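Local coordinates for pyridine nucleotide-disulphide oxidoreductase dimerisation region (Escherichia coli BL21, PDB 6KYY), which serves as an FAD-dependent disulfide reductase of the pyridine nucleotide-disulfide oxidoreductase family, induced by hypochlorous acid and probably involved in resistance to reactive chlorine species, at residues I109-L114 with T290-W295; S346-T351 with N411-V416. One frame throughout, in Å; residues are numbered along the deposited sequence.

Interaction 1: residues I109-L114 with T290-W295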
loop_
_atom_site.group_PDB
_atom_site.type_symbol
_atom_site.label_atom_id
_atom_site.label_comp_id
_atom_site.label_asym_id
_atom_site.label_seq_id
_atom_site.Cartn_x
_atom_site.Cartn_y
_atom_site.Cartn_z
ATOM N N ILE B 109 35.818 -19.602 -20.606
ATOM C CA ILE B 109 37.006 -20.033 -21.335
ATOM C C ILE B 109 37.464 -18.932 -22.279
ATOM O O ILE B 109 38.660 -18.638 -22.384
ATOM C CB ILE B 109 36.726 -21.340 -22.102
ATOM C CG1 ILE B 109 36.585 -22.522 -21.143
ATOM C CG2 ILE B 109 37.821 -21.608 -23.126
ATOM C CD1 ILE B 109 35.911 -23.723 -21.772
ATOM N N ASN B 110 36.514 -18.299 -22.962
ATOM C CA ASN B 110 36.791 -17.314 -23.994
ATOM C C ASN B 110 35.779 -16.186 -23.857
ATOM O O ASN B 110 35.096 -16.057 -22.838
ATOM C CB ASN B 110 36.724 -17.963 -25.381
ATOM C CG ASN B 110 38.064 -18.007 -26.058
ATOM O OD1 ASN B 110 39.085 -17.716 -25.439
ATOM N ND2 ASN B 110 38.076 -18.375 -27.334
ATOM N N ASN B 111 35.682 -15.363 -24.897
ATOM C CA ASN B 111 34.570 -14.437 -25.035
ATOM C C ASN B 111 33.433 -15.027 -25.859
ATOM O O ASN B 111 32.449 -14.330 -26.126
ATOM C CB ASN B 111 35.046 -13.116 -25.652
ATOM C CG ASN B 111 35.481 -13.265 -27.095
ATOM O OD1 ASN B 111 36.502 -13.889 -27.391
ATOM N ND2 ASN B 111 34.713 -12.678 -28.004
ATOM N N HIS B 112 33.547 -16.297 -26.260
ATOM C CA HIS B 112 32.490 -17.001 -26.970
ATOM C C HIS B 112 32.029 -18.280 -26.289
ATOM O O HIS B 112 30.894 -18.706 -26.530
ATOM C CB HIS B 112 32.935 -17.364 -28.397
ATOM C CG HIS B 112 33.483 -16.212 -29.180
ATOM N ND1 HIS B 112 32.714 -15.472 -30.052
ATOM C CD2 HIS B 112 34.730 -15.687 -29.241
ATOM C CE1 HIS B 112 33.461 -14.534 -30.607
ATOM N NE2 HIS B 112 34.688 -14.644 -30.133
ATOM N N SER B 113 32.862 -18.907 -25.459
ATOM C CA SER B 113 32.561 -20.211 -24.885
ATOM C C SER B 113 32.625 -20.165 -23.364
ATOM O O SER B 113 33.383 -19.387 -22.776
ATOM C CB SER B 113 33.528 -21.283 -25.407
ATOM O OG SER B 113 33.664 -21.207 -26.814
ATOM N N LEU B 114 31.820 -21.019 -22.736
ATOM C CA LEU B 114 31.755 -21.144 -21.289
ATOM C C LEU B 114 32.136 -22.560 -20.879
ATOM O O LEU B 114 31.988 -23.509 -21.654
ATOM C CB LEU B 114 30.346 -20.829 -20.752
ATOM C CG LEU B 114 29.770 -19.407 -20.754
ATOM C CD1 LEU B 114 30.655 -18.444 -19.973
ATOM C CD2 LEU B 114 29.510 -18.896 -22.165
ATOM N N THR B 290 33.391 -4.483 -21.455
ATOM C CA THR B 290 34.501 -4.126 -22.333
ATOM C C THR B 290 34.673 -5.101 -23.493
ATOM O O THR B 290 35.333 -4.757 -24.478
ATOM C CB THR B 290 35.802 -4.035 -21.534
ATOM O OG1 THR B 290 35.947 -5.205 -20.718
ATOM C CG2 THR B 290 35.793 -2.800 -20.645
ATOM N N ALA B 291 34.103 -6.297 -23.399
ATOM C CA ALA B 291 34.136 -7.273 -24.479
ATOM C C ALA B 291 32.861 -7.173 -25.306
ATOM O O ALA B 291 31.767 -7.006 -24.758
ATOM C CB ALA B 291 34.294 -8.692 -23.929
ATOM N N ASP B 292 33.005 -7.275 -26.625
ATOM C CA ASP B 292 31.853 -7.146 -27.503
ATOM C C ASP B 292 30.970 -8.386 -27.425
ATOM O O ASP B 292 31.448 -9.509 -27.234
ATOM C CB ASP B 292 32.293 -6.901 -28.949
ATOM C CG ASP B 292 33.561 -7.644 -29.311
ATOM O OD1 ASP B 292 34.061 -8.423 -28.473
ATOM O OD2 ASP B 292 34.060 -7.443 -30.439
ATOM N N ASN B 293 29.662 -8.162 -27.567
ATOM C CA ASN B 293 28.628 -9.192 -27.486
ATOM C C ASN B 293 28.534 -9.824 -26.101
ATOM O O ASN B 293 27.985 -10.922 -25.952
ATOM C CB ASN B 293 28.830 -10.279 -28.549
ATOM C CG ASN B 293 28.663 -9.749 -29.958
ATOM O OD1 ASN B 293 27.563 -9.375 -30.367
ATOM N ND2 ASN B 293 29.757 -9.716 -30.710
ATOM N N ILE B 294 29.051 -9.152 -25.074
ATOM C CA ILE B 294 28.922 -9.595 -23.691
ATOM C C ILE B 294 28.262 -8.476 -22.898
ATOM O O ILE B 294 28.756 -7.341 -22.883
ATOM C CB ILE B 294 30.276 -9.976 -23.074
ATOM C CG1 ILE B 294 30.828 -11.253 -23.717
ATOM C CG2 ILE B 294 30.146 -10.119 -21.558
ATOM C CD1 ILE B 294 30.153 -12.523 -23.254
ATOM N N TRP B 295 27.147 -8.792 -22.249
ATOM C CA TRP B 295 26.424 -7.853 -21.408
ATOM C C TRP B 295 26.555 -8.252 -19.945
ATOM O O TRP B 295 26.880 -9.396 -19.614
ATOM C CB TRP B 295 24.938 -7.796 -21.786
ATOM C CG TRP B 295 24.634 -7.064 -23.056
ATOM C CD1 TRP B 295 24.112 -5.810 -23.173
ATOM C CD2 TRP B 295 24.809 -7.551 -24.392
ATOM N NE1 TRP B 295 23.961 -5.481 -24.497
ATOM C CE2 TRP B 295 24.381 -6.533 -25.267
ATOM C CE3 TRP B 295 25.291 -8.747 -24.934
ATOM C CZ2 TRP B 295 24.421 -6.674 -26.653
ATOM C CZ3 TRP B 295 25.327 -8.885 -26.309
ATOM C CH2 TRP B 295 24.896 -7.855 -27.153
#

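Interaction 2: residues S346-T351 with N411-V416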
loop_
_atom_site.group_PDB
_atom_site.type_symbol
_atom_site.label_atom_id
_atom_site.label_comp_id
_atom_site.label_asym_id
_atom_site.label_seq_id
_atom_site.Cartn_x
_atom_site.Cartn_y
_atom_site.Cartn_z
ATOM N N SER B 346 10.506 4.239 3.593
ATOM C CA SER B 346 10.587 4.400 2.149
ATOM C C SER B 346 11.088 5.797 1.808
ATOM O O SER B 346 10.799 6.767 2.515
ATOM C CB SER B 346 9.227 4.152 1.495
ATOM O OG SER B 346 8.853 2.793 1.622
ATOM N N ARG B 347 11.840 5.898 0.713
ATOM C CA ARG B 347 12.549 7.131 0.406
ATOM C C ARG B 347 12.677 7.321 -1.098
ATOM O O ARG B 347 12.753 6.355 -1.862
ATOM C CB ARG B 347 13.941 7.136 1.049
ATOM C CG ARG B 347 13.946 7.525 2.516
ATOM C CD ARG B 347 14.700 8.821 2.724
ATOM N NE ARG B 347 16.060 8.731 2.202
ATOM C CZ ARG B 347 16.556 9.532 1.265
ATOM N NH1 ARG B 347 15.802 10.491 0.746
ATOM N NH2 ARG B 347 17.805 9.374 0.850
ATOM N N VAL B 348 12.702 8.590 -1.507
ATOM C CA VAL B 348 13.004 8.975 -2.880
ATOM C C VAL B 348 13.532 10.399 -2.835
ATOM O O VAL B 348 13.176 11.177 -1.946
ATOM C CB VAL B 348 11.762 8.841 -3.800
ATOM C CG1 VAL B 348 10.690 9.846 -3.409
ATOM C CG2 VAL B 348 12.151 9.009 -5.265
ATOM N N GLY B 349 14.398 10.737 -3.785
ATOM C CA GLY B 349 14.976 12.064 -3.797
ATOM C C GLY B 349 16.013 12.239 -2.698
ATOM O O GLY B 349 16.439 11.292 -2.035
ATOM N N MET B 350 16.414 13.492 -2.506
ATOM C CA MET B 350 17.474 13.805 -1.562
ATOM C C MET B 350 16.924 13.994 -0.154
ATOM O O MET B 350 15.753 14.330 0.042
ATOM C CB MET B 350 18.239 15.062 -1.985
ATOM C CG MET B 350 17.405 16.138 -2.655
ATOM S SD MET B 350 18.450 17.501 -3.211
ATOM C CE MET B 350 17.568 18.043 -4.671
ATOM N N THR B 351 17.793 13.765 0.827
ATOM C CA THR B 351 17.463 14.005 2.220
ATOM C C THR B 351 17.431 15.505 2.504
ATOM O O THR B 351 17.795 16.335 1.666
ATOM C CB THR B 351 18.479 13.326 3.136
ATOM O OG1 THR B 351 19.797 13.777 2.801
ATOM C CG2 THR B 351 18.418 11.820 2.979
ATOM N N ASN B 411 5.739 5.183 -4.218
ATOM C CA ASN B 411 5.632 5.197 -5.669
ATOM C C ASN B 411 4.734 6.324 -6.165
ATOM O O ASN B 411 4.863 6.736 -7.323
ATOM C CB ASN B 411 5.112 3.848 -6.172
ATOM C CG ASN B 411 5.970 2.684 -5.710
ATOM O OD1 ASN B 411 7.124 2.547 -6.115
ATOM N ND2 ASN B 411 5.405 1.834 -4.861
ATOM N N ILE B 412 3.829 6.826 -5.322
ATOM C CA ILE B 412 3.031 7.990 -5.696
ATOM C C ILE B 412 3.896 9.243 -5.708
ATOM O O ILE B 412 3.792 10.079 -6.613
ATOM C CB ILE B 412 1.829 8.153 -4.747
ATOM C CG1 ILE B 412 0.917 6.928 -4.808
ATOM C CG2 ILE B 412 1.046 9.410 -5.086
ATOM C CD1 ILE B 412 -0.375 7.089 -4.040
ATOM N N VAL B 413 4.757 9.398 -4.699
ATOM C CA VAL B 413 5.632 10.563 -4.634
ATOM C C VAL B 413 6.624 10.552 -5.791
ATOM O O VAL B 413 6.891 11.590 -6.408
ATOM C CB VAL B 413 6.348 10.613 -3.273
ATOM C CG1 VAL B 413 7.304 11.793 -3.215
ATOM C CG2 VAL B 413 5.332 10.684 -2.143
ATOM N N LYS B 414 7.182 9.380 -6.104
ATOM C CA LYS B 414 8.110 9.274 -7.226
ATOM C C LYS B 414 7.428 9.598 -8.547
ATOM O O LYS B 414 8.081 10.067 -9.486
ATOM C CB LYS B 414 8.713 7.870 -7.269
ATOM C CG LYS B 414 9.832 7.701 -8.281
ATOM C CD LYS B 414 9.514 6.598 -9.273
ATOM C CE LYS B 414 10.779 6.082 -9.928
ATOM N NZ LYS B 414 11.658 7.200 -10.362
ATOM N N MET B 415 6.118 9.366 -8.632
ATOM C CA MET B 415 5.380 9.614 -9.865
ATOM C C MET B 415 5.477 11.078 -10.284
ATOM O O MET B 415 5.982 11.397 -11.366
ATOM C CB MET B 415 3.921 9.200 -9.682
ATOM C CG MET B 415 3.617 7.772 -10.076
ATOM S SD MET B 415 3.434 7.584 -11.856
ATOM C CE MET B 415 4.071 5.926 -12.069
ATOM N N VAL B 416 4.997 11.987 -9.432
ATOM C CA VAL B 416 4.955 13.396 -9.802
ATOM C C VAL B 416 6.343 14.025 -9.824
ATOM O O VAL B 416 6.537 15.058 -10.474
ATOM C CB VAL B 416 4.016 14.175 -8.862
ATOM C CG1 VAL B 416 2.703 13.437 -8.695
ATOM C CG2 VAL B 416 4.670 14.399 -7.515
#

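Interaction 1: residues I109-L114 with T290-W295
Asn-111, in the loop leading into strand 113-116, lies against the type II beta turn Ala-291 to Ile-294 of the FAD-binding part of the chain. Both loops run into the same mixed beta sheet: His-112 and Leu-114 bond through their backbones to Gly-127 and Ile-125 of strand 123-127, whereas Trp-295 bonds to Ile-130 and Ile-132. Thr-290 leads into the turn, its hydroxyl hydrogen-bonded to the backbone of Gly-272 and Ala-274. The methyl of Ala-291 then faces Asn-111, with CB 4.8 Å from CB of Asn-111, a loose approach. Asp-292 follows at the second turn position. Its CB does not aim at the other loop, but its carboxylate swings nearer, leaving OD1 4.3 Å from ND2 of Asn-111, too long for a hydrogen bond. The Asn-111 side chain is also about 4 Å, nearest atoms, from a bound copper ion. With a positive phi of 65°, Asn-293 takes the third position and reverses the chain, although the bond from Ile-294 N back to Ala-291 O is weak at 3.5 Å. Buried Ile-294 begins the strand and packs on Ile-130, which Leu-114 also touches. With CG1 anti to the carbonyl carbon (chi1 -69°), this branch reaches across to the Asn-111 backbone, a methyl against a carbonyl: CD1 stands 4.1 Å from O of Asn-111.

Interaction 2: residues S346-T351 with N411-V416
Val-348 packs against Val-413 and Lys-414 where helix 406-418 lies on the antiparallel sheet of the dimerisation domain. Ser-346, earlier on the same strand, touches His-407 and Ile-410 of this helix, and its hydroxyl bonds to that of Ser-338. Arg-347 points from the opposite face of the strand, where its NE forms a salt bridge with Glu-204. The two methyls of Val-348 divide the helix between them. CG1, placed between the backbone N and the carbonyl carbon (chi1 67°), lies 3.9 Å from CG1 of Val-413, while CG2 rests 4.0 Å from CG of Lys-414. Only the aliphatic base of that lysine takes part: its chain crosses Val-348 at about a right angle and leads away, carrying NZ to a salt bridge with Asp-418 and a hydrogen bond to Asn-334 O. Farther round the helix, Ile-412 meets Ile-412 of the second subunit. At Gly-349, where the strand ends, the backbone O accepts a hydrogen bond of 3.0 Å from NH1 of Arg-347, which sits above the carbonyl plane, 48° out of it. Thr-351 N-caps the following helix, and its CG2 lies over one face of the Arg-347 guanidinium, 3.2 Å above the plane and offset toward the rim.

Overall arrangement
From the N terminus, the chain first lays down strands of the FAD-binding part, including strand 113-116, then runs through the five-stranded parallel sheet before strand 294-296 returns to the earlier sheet. Interaction 1 thereby closes a long loop of 175 residues within the oxidoreductase part of the chain. Farther along, in the dimerisation domain, interaction 2 closes a shorter loop of 59 residues that holds three of the antiparallel sheet's strands, 362-368, 384-390 and 396-402. The two loops follow in series, neither nesting nor crossing. Their centres are 38 Å apart: the first joins two loops that run into strands 113-116 and 294-296 of the mixed sheet, the second a strand to a helix at the subunit interface.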